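Local coordinates for uncharacterized protein (Parabacteroides merdae ATCC 43184, PDB 5BMT) that is of unknown function but carries an immunoglobulin-like fold and matches a Bacteroides lipoprotein family with an OB-type domain, at residues Leu93-Leu104 / Leu159-Glu167; Tyr189-Ser197 / Ile229-Ala237. One frame throughout, in Å; residues are numbered along the deposited sequence. Where two conformers were deposited one is given.

In the fold
Contact 1 and contact 2 follow one another along the chain, the first closing before the second opens, and both reach the same large mixed beta sheet. Their centres lie 28 Å apart, though their nearest atoms come to about 5 Å without touching. Contact 1 lays segment 93-104, loop but for the short strand 101-102, along the C-terminal part of strand 153-167, about 18 Å from the centre of the chain. Contact 2 sets helix 186-198 against the end of strand 221-233 and the C-terminal tail, about 16 Å from that centre. Strand 203-214 pairs with both 153-167 and 221-233 and so bridges the two. No active site is known; a sulfate, probably from the crystallisation liquor, sits at contact 2.

Contact 1 of 2, residues Leu93-Leu104 / Leu159-Glu167; sequences LDSMALDNELLL and LCLRAQKRE
Arg162 reaches from strand 153-167 into the loop 93-100 and joins Glu101 in a side-on salt bridge, beside a short antiparallel pairing at the margin of the large sheet of this immunoglobulin-like protein. Arg162 NE donates to Glu101 OE2 and Arg162 NH2 to Glu101 OE1, both at 2.8 Å. Both bonds are nearly straight (170°), and carboxylate and guanidinium are only 17° from coplanar. The bend at chi3 (72°) turns the guanidinium along the loop, where NH1 of Arg162 meets Asp94 O at 2.8 Å and NH2 takes Met96 O as a second acceptor, from above that carbonyl's plane. Two loop carbonyls and a carboxylate thus fix its rotation. OE1 of Glu101 also receives Leu98 N, on its anti side, while OE2 takes a water that accepts from Ala163 N and lies 2.7 Å from Leu102 O. Leu98 to Glu101 form a type II turn. Within the turn, Asp99 O accepts from Gln164 NE2, in the carbonyl plane on a lone pair. Backbone bonds from Lys165 N to Asn100 O and from Leu102 N to Ala163 O flank the non-hydrogen-bonded pair Glu101-Gln164. Lys165 NZ turns to Glu168. On the other face of the pairing, Leu104 CD1 rests on Ala163 CB at 3.9 Å and its CD2 on Leu161 CD2 at 4.0 Å.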
ATOM      1  N   LEU A  93      -3.924  11.325  16.106  1.00 21.01           N
ATOM      2  CA  LEU A  93      -3.645  10.839  17.455  1.00 20.97           C
ATOM      3  C   LEU A  93      -2.525  11.631  18.094  1.00 26.00           C
ATOM      4  O   LEU A  93      -1.728  12.224  17.380  1.00 27.45           O
ATOM      5  CB  LEU A  93      -3.224   9.362  17.377  1.00 21.29           C
ATOM      6  CG  LEU A  93      -4.272   8.400  16.777  1.00 25.47           C
ATOM      7  CD1 LEU A  93      -3.686   6.997  16.583  1.00 25.47           C
ATOM      8  CD2 LEU A  93      -5.493   8.347  17.636  1.00 28.79           C
ATOM      9  N   ASP A  94      -2.462  11.635  19.424  1.00 25.05           N
ATOM     10  CA  ASP A  94      -1.362  12.316  20.109  1.00 25.23           C
ATOM     11  C   ASP A  94      -0.239  11.283  20.417  1.00 28.07           C
ATOM     12  O   ASP A  94      -0.312  10.131  19.963  1.00 26.22           O
ATOM     13  CB  ASP A  94      -1.853  13.066  21.369  1.00 27.70           C
ATOM     14  CG  ASP A  94      -2.473  12.210  22.462  1.00 36.33           C
ATOM     15  OD1 ASP A  94      -2.271  10.978  22.444  1.00 32.54           O
ATOM     16  OD2 ASP A  94      -3.147  12.780  23.352  1.00 46.83           O
ATOM     17  N   SER A  95       0.788  11.709  21.183  1.00 24.22           N
ATOM     18  CA  SER A  95       1.952  10.882  21.512  0.70 23.91           C
ATOM     19  C   SER A  95       1.666   9.786  22.538  1.00 26.21           C
ATOM     20  O   SER A  95       2.533   8.938  22.759  1.00 24.91           O
ATOM     21  CB  SER A  95       3.101  11.754  21.997  0.70 28.27           C
ATOM     22  OG  SER A  95       3.584  12.542  20.924  0.70 34.54           O
HETATM   23  N   MSE A  96       0.472   9.769  23.166  1.00 21.96           N
HETATM   24  CA  MSE A  96       0.189   8.702  24.129  1.00 22.79           C
HETATM   25  C   MSE A  96       0.227   7.333  23.453  1.00 25.67           C
HETATM   26  O   MSE A  96      -0.365   7.170  22.377  1.00 24.81           O
HETATM   27  CB  MSE A  96      -1.169   8.894  24.808  1.00 26.12           C
HETATM   28  CG  MSE A  96      -1.290  10.205  25.600  1.00 34.56           C
HETATM   29 SE   MSE A  96       0.069  10.455  27.012  0.75 44.19          SE
HETATM   30  CE  MSE A  96      -0.189   8.746  28.017  1.00 40.22           C
ATOM     31  N   ALA A  97       0.894   6.351  24.085  1.00 22.86           N
ATOM     32  CA  ALA A  97       0.945   5.008  23.505  1.00 22.40           C
ATOM     33  C   ALA A  97      -0.444   4.357  23.543  1.00 25.73           C
ATOM     34  O   ALA A  97      -1.202   4.516  24.509  1.00 26.38           O
ATOM     35  CB  ALA A  97       1.958   4.141  24.256  1.00 23.14           C
ATOM     36  N   LEU A  98      -0.777   3.637  22.479  1.00 21.52           N
ATOM     37  CA  LEU A  98      -2.001   2.866  22.390  1.00 20.78           C
ATOM     38  C   LEU A  98      -1.841   1.608  23.203  1.00 24.16           C
ATOM     39  O   LEU A  98      -0.709   1.184  23.448  1.00 22.21           O
ATOM     40  CB  LEU A  98      -2.265   2.492  20.915  1.00 20.50           C
ATOM     41  CG  LEU A  98      -2.370   3.660  19.936  1.00 24.59           C
ATOM     42  CD1 LEU A  98      -2.553   3.155  18.546  1.00 24.35           C
ATOM     43  CD2 LEU A  98      -3.500   4.631  20.319  1.00 28.54           C
ATOM     44  N   ASP A  99      -2.953   0.974  23.602  1.00 24.00           N
ATOM     45  CA  ASP A  99      -2.834  -0.301  24.303  1.00 25.57           C
ATOM     46  C   ASP A  99      -2.160  -1.307  23.367  1.00 25.91           C
ATOM     47  O   ASP A  99      -2.494  -1.347  22.176  1.00 23.80           O
ATOM     48  CB  ASP A  99      -4.210  -0.822  24.735  1.00 29.43           C
ATOM     49  CG  ASP A  99      -4.951   0.032  25.755  1.00 49.64           C
ATOM     50  OD1 ASP A  99      -4.279   0.764  26.529  1.00 51.84           O
ATOM     51  OD2 ASP A  99      -6.197  -0.066  25.812  1.00 58.47           O
ATOM     52  N   ASN A 100      -1.147  -2.040  23.881  1.00 21.69           N
ATOM     53  CA  ASN A 100      -0.418  -3.076  23.138  1.00 20.28           C
ATOM     54  C   ASN A 100       0.303  -2.491  21.905  1.00 20.85           C
ATOM     55  O   ASN A 100       0.536  -3.209  20.939  1.00 18.13           O
ATOM     56  CB  ASN A 100      -1.369  -4.228  22.716  1.00 21.88           C
ATOM     57  CG  ASN A 100      -2.047  -4.877  23.897  1.00 36.79           C
ATOM     58  OD1 ASN A 100      -3.276  -4.939  23.989  1.00 36.51           O
ATOM     59  ND2 ASN A 100      -1.261  -5.291  24.860  1.00 28.88           N
ATOM     60  N   GLU A 101       0.654  -1.199  21.949  1.00 18.27           N
ATOM     61  CA  GLU A 101       1.328  -0.578  20.819  1.00 16.83           C
ATOM     62  C   GLU A 101       2.697  -1.204  20.558  1.00 19.22           C
ATOM     63  O   GLU A 101       3.414  -1.567  21.496  1.00 20.45           O
ATOM     64  CB  GLU A 101       1.481   0.933  21.024  1.00 18.99           C
ATOM     65  CG  GLU A 101       2.003   1.623  19.767  1.00 19.59           C
ATOM     66  CD  GLU A 101       1.663   3.076  19.547  1.00 24.51           C
ATOM     67  OE1 GLU A 101       1.199   3.747  20.496  1.00 21.28           O
ATOM     68  OE2 GLU A 101       1.868   3.546  18.410  1.00 21.18           O
ATOM     69  N   LEU A 102       3.064  -1.285  19.264  1.00 17.14           N
ATOM     70  CA  LEU A 102       4.366  -1.786  18.835  1.00 17.04           C
ATOM     71  C   LEU A 102       5.185  -0.696  18.187  1.00 17.45           C
ATOM     72  O   LEU A 102       4.642   0.126  17.438  1.00 18.73           O
ATOM     73  CB  LEU A 102       4.160  -2.891  17.785  1.00 16.87           C
ATOM     74  CG  LEU A 102       3.398  -4.104  18.268  1.00 19.25           C
ATOM     75  CD1 LEU A 102       3.017  -4.975  17.091  1.00 20.68           C
ATOM     76  CD2 LEU A 102       4.227  -4.931  19.269  1.00 22.97           C
ATOM     77  N   LEU A 103       6.497  -0.738  18.379  1.00 14.79           N
ATOM     78  CA  LEU A 103       7.396   0.145  17.656  1.00 15.14           C
ATOM     79  C   LEU A 103       7.623  -0.439  16.275  1.00 17.55           C
ATOM     80  O   LEU A 103       7.631  -1.677  16.105  1.00 17.16           O
ATOM     81  CB  LEU A 103       8.742   0.260  18.369  1.00 16.23           C
ATOM     82  CG  LEU A 103       8.675   0.877  19.733  1.00 18.40           C
ATOM     83  CD1 LEU A 103      10.069   0.824  20.409  1.00 18.94           C
ATOM     84  CD2 LEU A 103       8.143   2.320  19.671  1.00 18.33           C
ATOM     85  N   LEU A 104       7.863   0.428  15.308  1.00 15.57           N
ATOM     86  CA  LEU A 104       8.154   0.002  13.934  1.00 14.99           C
ATOM     87  C   LEU A 104       9.577   0.399  13.558  1.00 18.70           C
ATOM     88  O   LEU A 104      10.187   1.253  14.213  1.00 17.11           O
ATOM     89  CB  LEU A 104       7.153   0.651  12.969  1.00 14.93           C
ATOM     90  CG  LEU A 104       5.775  -0.018  12.814  1.00 19.50           C
ATOM     91  CD1 LEU A 104       4.900   0.201  14.011  1.00 22.01           C
ATOM     92  CD2 LEU A 104       5.036   0.629  11.650  1.00 20.95           C
ATOM     93  N   LEU A 159       1.502  11.181   6.644  1.00 15.13           N
ATOM     94  CA  LEU A 159       0.532  10.227   7.171  0.70 15.25           C
ATOM     95  C   LEU A 159       1.203   9.533   8.352  1.00 16.23           C
ATOM     96  O   LEU A 159       2.436   9.586   8.459  1.00 17.58           O
ATOM     97  CB  LEU A 159       0.145   9.207   6.089  0.70 16.02           C
ATOM     98  CG  LEU A 159      -0.895   9.638   5.054  0.70 20.82           C
ATOM     99  CD1 LEU A 159      -0.399  10.790   4.178  0.70 21.62           C
ATOM    100  CD2 LEU A 159      -1.271   8.465   4.167  0.70 21.00           C
ATOM    101  N   CYS A 160       0.423   8.928   9.237  1.00 14.50           N
ATOM    102  CA  CYS A 160       1.001   8.244  10.373  0.70 14.23           C
ATOM    103  C   CYS A 160       0.520   6.804  10.443  1.00 17.94           C
ATOM    104  O   CYS A 160      -0.672   6.538  10.338  1.00 17.27           O
ATOM    105  CB  CYS A 160       0.672   8.989  11.656  0.70 15.87           C
ATOM    106  SG  CYS A 160       1.260   8.152  13.139  0.70 20.00           S
ATOM    107  N   LEU A 161       1.465   5.862  10.645  1.00 14.18           N
ATOM    108  CA  LEU A 161       1.110   4.449  10.774  1.00 13.35           C
ATOM    109  C   LEU A 161       1.494   3.976  12.157  1.00 14.82           C
ATOM    110  O   LEU A 161       2.657   4.150  12.580  1.00 16.47           O
ATOM    111  CB  LEU A 161       1.793   3.568   9.729  1.00 13.94           C
ATOM    112  CG  LEU A 161       1.411   2.072   9.790  1.00 17.57           C
ATOM    113  CD1 LEU A 161      -0.060   1.843   9.452  1.00 17.33           C
ATOM    114  CD2 LEU A 161       2.270   1.266   8.844  1.00 22.17           C
ATOM    115  N   ARG A 162       0.501   3.431  12.888  1.00 13.23           N
ATOM    116  CA  ARG A 162       0.732   2.843  14.190  1.00 13.40           C
ATOM    117  C   ARG A 162       0.167   1.432  14.226  1.00 15.65           C
ATOM    118  O   ARG A 162      -0.715   1.085  13.426  1.00 14.94           O
ATOM    119  CB  ARG A 162       0.179   3.737  15.303  1.00 14.86           C
ATOM    120  CG  ARG A 162       1.032   5.022  15.308  1.00 19.95           C
ATOM    121  CD  ARG A 162       0.512   6.152  16.135  1.00 18.42           C
ATOM    122  NE  ARG A 162       0.664   5.876  17.556  1.00 19.29           N
ATOM    123  CZ  ARG A 162       0.363   6.747  18.514  1.00 24.43           C
ATOM    124  NH1 ARG A 162      -0.051   7.968  18.202  1.00 19.67           N
ATOM    125  NH2 ARG A 162       0.525   6.421  19.786  1.00 20.05           N
ATOM    126  N   ALA A 163       0.725   0.610  15.100  1.00 15.48           N
ATOM    127  CA  ALA A 163       0.365  -0.805  15.189  1.00 15.04           C
ATOM    128  C   ALA A 163       0.059  -1.226  16.605  1.00 17.06           C
ATOM    129  O   ALA A 163       0.726  -0.755  17.537  1.00 17.28           O
ATOM    130  CB  ALA A 163       1.517  -1.657  14.685  1.00 16.70           C
ATOM    131  N   GLN A 164      -0.865  -2.177  16.733  1.00 15.64           N
ATOM    132  CA  GLN A 164      -1.170  -2.816  18.018  1.00 15.33           C
ATOM    133  C   GLN A 164      -1.010  -4.311  17.864  1.00 18.57           C
ATOM    134  O   GLN A 164      -1.428  -4.863  16.842  1.00 18.06           O
ATOM    135  CB  GLN A 164      -2.597  -2.516  18.504  1.00 16.98           C
ATOM    136  CG  GLN A 164      -2.831  -1.050  18.874  1.00 19.74           C
ATOM    137  CD  GLN A 164      -4.303  -0.813  19.136  1.00 30.16           C
ATOM    138  OE1 GLN A 164      -5.130  -0.830  18.221  1.00 25.37           O
ATOM    139  NE2 GLN A 164      -4.668  -0.603  20.395  1.00 24.25           N
ATOM    140  N   LYS A 165      -0.430  -4.977  18.871  1.00 17.39           N
ATOM    141  CA  LYS A 165      -0.333  -6.434  18.828  1.00 18.06           C
ATOM    142  C   LYS A 165      -1.712  -7.016  19.157  1.00 20.40           C
ATOM    143  O   LYS A 165      -2.318  -6.599  20.156  1.00 22.35           O
ATOM    144  CB  LYS A 165       0.736  -6.949  19.814  1.00 19.52           C
ATOM    145  CG  LYS A 165       1.173  -8.396  19.533  1.00 21.63           C
ATOM    146  CD  LYS A 165       2.045  -8.991  20.655  1.00 27.95           C
ATOM    147  CE  LYS A 165       3.342  -8.265  20.888  1.00 34.82           C
ATOM    148  NZ  LYS A 165       4.145  -8.936  21.955  1.00 34.67           N
ATOM    149  N   ARG A 166      -2.204  -7.951  18.316  1.00 19.03           N
ATOM    150  CA  ARG A 166      -3.506  -8.583  18.587  0.70 19.69           C
ATOM    151  C   ARG A 166      -3.349 -10.045  19.015  1.00 24.64           C
ATOM    152  O   ARG A 166      -4.171 -10.524  19.807  1.00 25.44           O
ATOM    153  CB  ARG A 166      -4.446  -8.476  17.383  0.70 20.52           C
ATOM    154  CG  ARG A 166      -4.754  -7.031  16.963  0.70 21.44           C
ATOM    155  CD  ARG A 166      -5.644  -6.224  17.926  0.70 21.68           C
ATOM    156  NE  ARG A 166      -7.005  -6.760  18.028  0.70 19.49           N
ATOM    157  CZ  ARG A 166      -8.007  -6.454  17.209  0.70 27.89           C
ATOM    158  NH1 ARG A 166      -7.827  -5.582  16.224  0.70 21.59           N
ATOM    159  NH2 ARG A 166      -9.214  -6.971  17.405  0.70 22.32           N
ATOM    160  N   GLU A 167      -2.316 -10.752  18.525  1.00 21.92           N
ATOM    161  CA  GLU A 167      -2.012 -12.145  18.920  1.00 22.21           C
ATOM    162  C   GLU A 167      -0.525 -12.227  19.178  1.00 24.53           C
ATOM    163  O   GLU A 167       0.256 -11.738  18.363  1.00 20.88           O
ATOM    164  CB  GLU A 167      -2.448 -13.168  17.859  1.00 23.79           C
ATOM    165  CG  GLU A 167      -3.955 -13.250  17.638  1.00 31.57           C
ATOM    166  CD  GLU A 167      -4.432 -14.126  16.493  1.00 60.50           C
ATOM    167  OE1 GLU A 167      -3.906 -15.251  16.334  1.00 49.41           O
ATOM    168  OE2 GLU A 167      -5.375 -13.705  15.783  1.00 62.37           O
TER
HETATM  169  O   HOH W   1       2.787   1.852  16.499  1.00 18.79           O

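Contact 2 of 2, residues Tyr189-Ser197 / Ile229-Ala237; sequences YSMLKGKES and ISQFSIEEA. With SO4 (sulfate ion), chain D.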
ATOM      1  N   TYR A 189      -6.885  10.389  -2.140  1.00 13.83           N
ATOM      2  CA  TYR A 189      -6.560  10.896  -3.469  1.00 14.60           C
ATOM      3  C   TYR A 189      -7.415  12.101  -3.831  1.00 18.19           C
ATOM      4  O   TYR A 189      -6.859  13.105  -4.287  1.00 17.10           O
ATOM      5  CB  TYR A 189      -6.799   9.769  -4.505  1.00 14.09           C
ATOM      6  CG  TYR A 189      -6.561  10.233  -5.929  1.00 14.99           C
ATOM      7  CD1 TYR A 189      -5.293  10.146  -6.506  1.00 15.67           C
ATOM      8  CD2 TYR A 189      -7.598  10.762  -6.693  1.00 17.18           C
ATOM      9  CE1 TYR A 189      -5.062  10.585  -7.811  1.00 17.32           C
ATOM     10  CE2 TYR A 189      -7.383  11.182  -8.008  1.00 17.30           C
ATOM     11  CZ  TYR A 189      -6.115  11.077  -8.562  1.00 20.02           C
ATOM     12  OH  TYR A 189      -5.901  11.534  -9.845  1.00 21.96           O
ATOM     13  N   SER A 190      -8.747  12.006  -3.655  1.00 15.98           N
ATOM     14  CA  SER A 190      -9.642  13.101  -4.023  0.80 16.37           C
ATOM     15  C   SER A 190      -9.318  14.353  -3.233  1.00 20.11           C
ATOM     16  O   SER A 190      -9.295  15.448  -3.817  1.00 20.77           O
ATOM     17  CB  SER A 190     -11.099  12.707  -3.809  0.80 19.48           C
ATOM     18  OG  SER A 190     -11.412  11.596  -4.631  0.80 22.16           O
HETATM   19  N   MSE A 191      -9.022  14.205  -1.919  1.00 16.89           N
HETATM   20  CA  MSE A 191      -8.737  15.366  -1.102  0.70 16.29           C
HETATM   21  C   MSE A 191      -7.414  16.012  -1.505  1.00 20.07           C
HETATM   22  O   MSE A 191      -7.387  17.241  -1.676  1.00 21.21           O
HETATM   23  CB  MSE A 191      -8.729  14.989   0.375  0.70 17.60           C
HETATM   24  CG  MSE A 191      -8.545  16.190   1.293  0.70 22.18           C
HETATM   25 SE   MSE A 191      -8.453  15.633   3.133  0.56 26.91          SE
HETATM   26  CE  MSE A 191      -6.819  14.757   3.046  0.70 23.21           C
ATOM     27  N   LEU A 192      -6.336  15.228  -1.621  1.00 18.40           N
ATOM     28  CA  LEU A 192      -5.033  15.816  -1.968  1.00 17.90           C
ATOM     29  C   LEU A 192      -4.999  16.299  -3.409  1.00 20.03           C
ATOM     30  O   LEU A 192      -4.323  17.296  -3.677  1.00 19.64           O
ATOM     31  CB  LEU A 192      -3.870  14.873  -1.665  1.00 16.57           C
ATOM     32  CG  LEU A 192      -3.788  14.449  -0.177  1.00 19.82           C
ATOM     33  CD1 LEU A 192      -2.584  13.546   0.071  1.00 19.86           C
ATOM     34  CD2 LEU A 192      -3.702  15.663   0.738  1.00 22.27           C
ATOM     35  N   LYS A 193      -5.746  15.665  -4.329  1.00 17.25           N
ATOM     36  CA  LYS A 193      -5.820  16.171  -5.699  1.00 17.38           C
ATOM     37  C   LYS A 193      -6.438  17.574  -5.698  1.00 22.79           C
ATOM     38  O   LYS A 193      -5.957  18.455  -6.417  1.00 22.27           O
ATOM     39  CB  LYS A 193      -6.628  15.231  -6.598  1.00 18.44           C
ATOM     40  CG  LYS A 193      -6.955  15.806  -7.979  1.00 19.96           C
ATOM     41  CD  LYS A 193      -7.722  14.799  -8.803  1.00 22.92           C
ATOM     42  CE  LYS A 193      -8.221  15.401 -10.096  1.00 40.18           C
ATOM     43  NZ  LYS A 193      -9.266  14.545 -10.726  1.00 42.79           N
ATOM     44  N   GLY A 194      -7.496  17.763  -4.906  1.00 20.86           N
ATOM     45  CA  GLY A 194      -8.175  19.048  -4.819  1.00 20.26           C
ATOM     46  C   GLY A 194      -7.252  20.125  -4.286  1.00 24.62           C
ATOM     47  O   GLY A 194      -7.146  21.196  -4.893  1.00 25.00           O
ATOM     48  N   LYS A 195      -6.513  19.824  -3.190  1.00 20.28           N
ATOM     49  CA  LYS A 195      -5.584  20.785  -2.575  1.00 19.48           C
ATOM     50  C   LYS A 195      -4.379  21.087  -3.485  1.00 23.28           C
ATOM     51  O   LYS A 195      -4.012  22.246  -3.657  1.00 24.95           O
ATOM     52  CB  LYS A 195      -5.058  20.250  -1.223  1.00 21.11           C
ATOM     53  CG  LYS A 195      -6.119  20.131  -0.132  1.00 30.78           C
ATOM     54  CD  LYS A 195      -5.538  19.512   1.134  1.00 33.11           C
ATOM     55  CE  LYS A 195      -6.573  19.300   2.222  1.00 40.63           C
ATOM     56  NZ  LYS A 195      -6.843  20.533   2.999  1.00 48.99           N
ATOM     57  N   GLU A 196      -3.762  20.041  -4.057  1.00 18.42           N
ATOM     58  CA  GLU A 196      -2.560  20.251  -4.852  1.00 18.47           C
ATOM     59  C   GLU A 196      -2.857  20.826  -6.241  1.00 22.96           C
ATOM     60  O   GLU A 196      -2.056  21.657  -6.705  1.00 24.76           O
ATOM     61  CB  GLU A 196      -1.714  18.977  -4.926  1.00 18.82           C
ATOM     62  CG  GLU A 196      -1.068  18.661  -3.573  1.00 20.09           C
ATOM     63  CD  GLU A 196      -0.376  19.864  -2.954  1.00 25.08           C
ATOM     64  OE1 GLU A 196       0.595  20.362  -3.568  1.00 22.53           O
ATOM     65  OE2 GLU A 196      -0.895  20.407  -1.948  1.00 24.07           O
ATOM     66  N   SER A 197      -3.998  20.477  -6.882  1.00 21.28           N
ATOM     67  CA  SER A 197      -4.318  21.100  -8.180  1.00 22.69           C
ATOM     68  C   SER A 197      -4.592  22.606  -7.976  1.00 28.51           C
ATOM     69  O   SER A 197      -4.147  23.436  -8.788  1.00 29.25           O
ATOM     70  CB  SER A 197      -5.500  20.403  -8.852  1.00 27.33           C
ATOM     71  OG  SER A 197      -6.685  20.593  -8.095  1.00 34.30           O
ATOM     72  N   ILE A 229       9.973   9.607   0.661  1.00 16.16           N
ATOM     73  CA  ILE A 229       8.852  10.273   0.039  1.00 14.76           C
ATOM     74  C   ILE A 229       8.292   9.398  -1.099  1.00 18.59           C
ATOM     75  O   ILE A 229       9.040   8.797  -1.888  1.00 20.03           O
ATOM     76  CB  ILE A 229       9.291  11.669  -0.459  1.00 17.38           C
ATOM     77  CG1 ILE A 229       9.641  12.577   0.752  1.00 18.49           C
ATOM     78  CG2 ILE A 229       8.229  12.322  -1.396  1.00 20.16           C
ATOM     79  CD1 ILE A 229      10.530  13.794   0.386  1.00 25.65           C
ATOM     80  N   SER A 230       6.965   9.309  -1.150  1.00 15.37           N
ATOM     81  CA  SER A 230       6.241   8.589  -2.195  0.50 14.60           C
ATOM     82  C   SER A 230       5.442   9.598  -2.989  1.00 19.01           C
ATOM     83  O   SER A 230       5.022  10.614  -2.431  1.00 18.62           O
ATOM     84  CB  SER A 230       5.318   7.545  -1.579  0.50 17.27           C
ATOM     85  OG  SER A 230       5.968   6.741  -0.615  0.50 19.57           O
ATOM     86  N   GLN A 231       5.286   9.382  -4.286  1.00 16.29           N
ATOM     87  CA  GLN A 231       4.572  10.376  -5.098  1.00 17.05           C
ATOM     88  C   GLN A 231       3.611   9.722  -6.034  1.00 19.42           C
ATOM     89  O   GLN A 231       3.820   8.576  -6.461  1.00 20.67           O
ATOM     90  CB  GLN A 231       5.578  11.190  -5.938  1.00 18.55           C
ATOM     91  CG  GLN A 231       6.515  12.019  -5.069  1.00 20.12           C
ATOM     92  CD  GLN A 231       7.538  12.786  -5.871  1.00 32.31           C
ATOM     93  OE1 GLN A 231       8.115  12.283  -6.842  1.00 28.61           O
ATOM     94  NE2 GLN A 231       7.801  14.003  -5.437  1.00 23.87           N
ATOM     95  N   PHE A 232       2.567  10.462  -6.389  1.00 16.00           N
ATOM     96  CA  PHE A 232       1.626   9.982  -7.395  1.00 16.15           C
ATOM     97  C   PHE A 232       1.124  11.144  -8.221  1.00 19.04           C
ATOM     98  O   PHE A 232       1.084  12.289  -7.765  1.00 17.76           O
ATOM     99  CB  PHE A 232       0.464   9.161  -6.813  1.00 16.94           C
ATOM    100  CG  PHE A 232      -0.364   9.851  -5.753  1.00 16.15           C
ATOM    101  CD1 PHE A 232      -1.469  10.617  -6.104  1.00 16.72           C
ATOM    102  CD2 PHE A 232      -0.073   9.683  -4.401  1.00 16.35           C
ATOM    103  CE1 PHE A 232      -2.253  11.218  -5.129  1.00 17.25           C
ATOM    104  CE2 PHE A 232      -0.863  10.287  -3.428  1.00 16.63           C
ATOM    105  CZ  PHE A 232      -1.960  11.034  -3.798  1.00 16.62           C
ATOM    106  N   SER A 233       0.750  10.845  -9.460  1.00 17.77           N
ATOM    107  CA  SER A 233       0.236  11.868 -10.351  1.00 18.21           C
ATOM    108  C   SER A 233      -1.234  12.142 -10.049  1.00 19.91           C
ATOM    109  O   SER A 233      -1.985  11.208  -9.742  1.00 19.76           O
ATOM    110  CB  SER A 233       0.388  11.408 -11.806  1.00 21.34           C
ATOM    111  OG  SER A 233      -0.206  12.343 -12.698  1.00 26.93           O
ATOM    112  N   ILE A 234      -1.650  13.411 -10.207  1.00 18.84           N
ATOM    113  CA  ILE A 234      -3.065  13.799 -10.055  1.00 18.72           C
ATOM    114  C   ILE A 234      -3.613  14.323 -11.402  1.00 24.87           C
ATOM    115  O   ILE A 234      -4.684  14.928 -11.447  1.00 24.89           O
ATOM    116  CB  ILE A 234      -3.325  14.753  -8.876  1.00 20.06           C
ATOM    117  CG1 ILE A 234      -2.387  15.989  -8.927  1.00 20.07           C
ATOM    118  CG2 ILE A 234      -3.173  13.980  -7.548  1.00 19.90           C
ATOM    119  CD1 ILE A 234      -2.783  17.141  -8.036  1.00 20.37           C
ATOM    120  N   GLU A 235      -2.878  14.045 -12.496  1.00 25.71           N
ATOM    121  CA  GLU A 235      -3.334  14.356 -13.858  1.00 28.81           C
ATOM    122  C   GLU A 235      -4.188  13.184 -14.327  1.00 41.22           C
ATOM    123  O   GLU A 235      -3.896  12.026 -14.000  1.00 41.44           O
ATOM    124  CB  GLU A 235      -2.153  14.587 -14.810  1.00 29.84           C
ATOM    125  CG  GLU A 235      -1.275  15.770 -14.465  1.00 35.22           C
ATOM    126  CD  GLU A 235      -0.224  16.050 -15.520  1.00 53.74           C
ATOM    127  OE1 GLU A 235       0.811  15.347 -15.530  1.00 38.47           O
ATOM    128  OE2 GLU A 235      -0.446  16.959 -16.351  1.00 54.86           O
ATOM    129  N   GLU A 236      -5.265  13.471 -15.027  1.00 44.70           N
ATOM    130  CA  GLU A 236      -6.135  12.427 -15.556  1.00 46.57           C
ATOM    131  C   GLU A 236      -6.372  12.707 -17.033  1.00 53.92           C
ATOM    132  O   GLU A 236      -6.047  13.805 -17.487  1.00 54.85           O
ATOM    133  CB  GLU A 236      -7.427  12.301 -14.736  1.00 47.90           C
ATOM    134  CG  GLU A 236      -7.215  11.387 -13.535  1.00 57.95           C
ATOM    135  CD  GLU A 236      -8.239  11.478 -12.422  1.00 73.67           C
ATOM    136  OE1 GLU A 236      -9.285  10.796 -12.523  1.00 77.31           O
ATOM    137  OE2 GLU A 236      -7.969  12.181 -11.421  1.00 46.35           O
ATOM    138  N   ALA A 237      -6.850  11.697 -17.791  1.00 51.87           N
ATOM    139  CA  ALA A 237      -7.081  11.770 -19.246  1.00 82.03           C
ATOM    140  C   ALA A 237      -7.989  12.936 -19.662  1.00105.92           C
ATOM    141  O   ALA A 237      -8.938  13.273 -18.962  1.00 68.25           O
ATOM    142  CB  ALA A 237      -7.673  10.463 -19.746  1.00 82.60           C
TER
HETATM  143  S   SO4 D 302     -11.568  12.064  -8.056  0.50 51.38           S
HETATM  144  O1  SO4 D 302     -11.384  10.794  -7.359  0.50 51.61           O
HETATM  145  O2  SO4 D 302     -10.867  12.018  -9.342  0.50 50.88           O
HETATM  146  O3  SO4 D 302     -12.999  12.284  -8.281  0.50 51.71           O
HETATM  147  O4  SO4 D 302     -11.032  13.160  -7.251  0.50 50.09           O
HETATM  148  O   HOH W   2      -3.957  10.053 -11.634  1.00 34.39           O
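Phe232, near the end of strand 221-233, meets Tyr189 of helix 186-198 with planes 30° apart. The rings are slid past one another, centroids 5.7 Å apart, and barely overlap; the closest approach is Phe232 CE1 to Tyr189 CD1. A first torsion of 56° places the Phe232 ring between its own backbone N and carbonyl carbon, where CE1 and CD1 reach Tyr189, with Leu111 touching both aromatics. Ser233 points its CB away from the helix, and its OG accepts Glu235 N in an ST turn as the strand ends. Its carbonyl O lies at the edge of the Tyr189 ring, and a water within hydrogen-bonding distance of Ser233 O, Glu235 O and Tyr189 OH links the turn to the phenol. Ile234 carries most of the apolar contact: CG2 packs on Lys193 CB at 3.8 Å and on Tyr189 CE1, while CD1 reaches one turn further, to Glu196 CB and Ser197 N. This is helix-on-sheet packing, with helix 186-198 lying over one end of the large sheet of an immunoglobulin-like protein; Leu192 continues it against Val204 of strand 203-214. The Glu196 carboxylate is engaged by Arg155 in a salt bridge and by Tyr157 OH in a hydrogen bond. Glu236, in the tail beyond the strand, brings its carboxylate back to the helix. Glu236 OE2 accepts from Tyr189 OH at 2.7 Å and from Lys193 NZ at 2.8 Å, the latter a salt bridge; the two donors come from opposite faces of the carboxylate plane, each more than 50° out of it. Lys193 gets there fully extended, and its NZ also makes a weak bond of 3.3 Å to sulfate O2. O1 of the sulfate lies 2.8 Å from Ser190 OG, whose single proton has Gly186 O as another acceptor in reach.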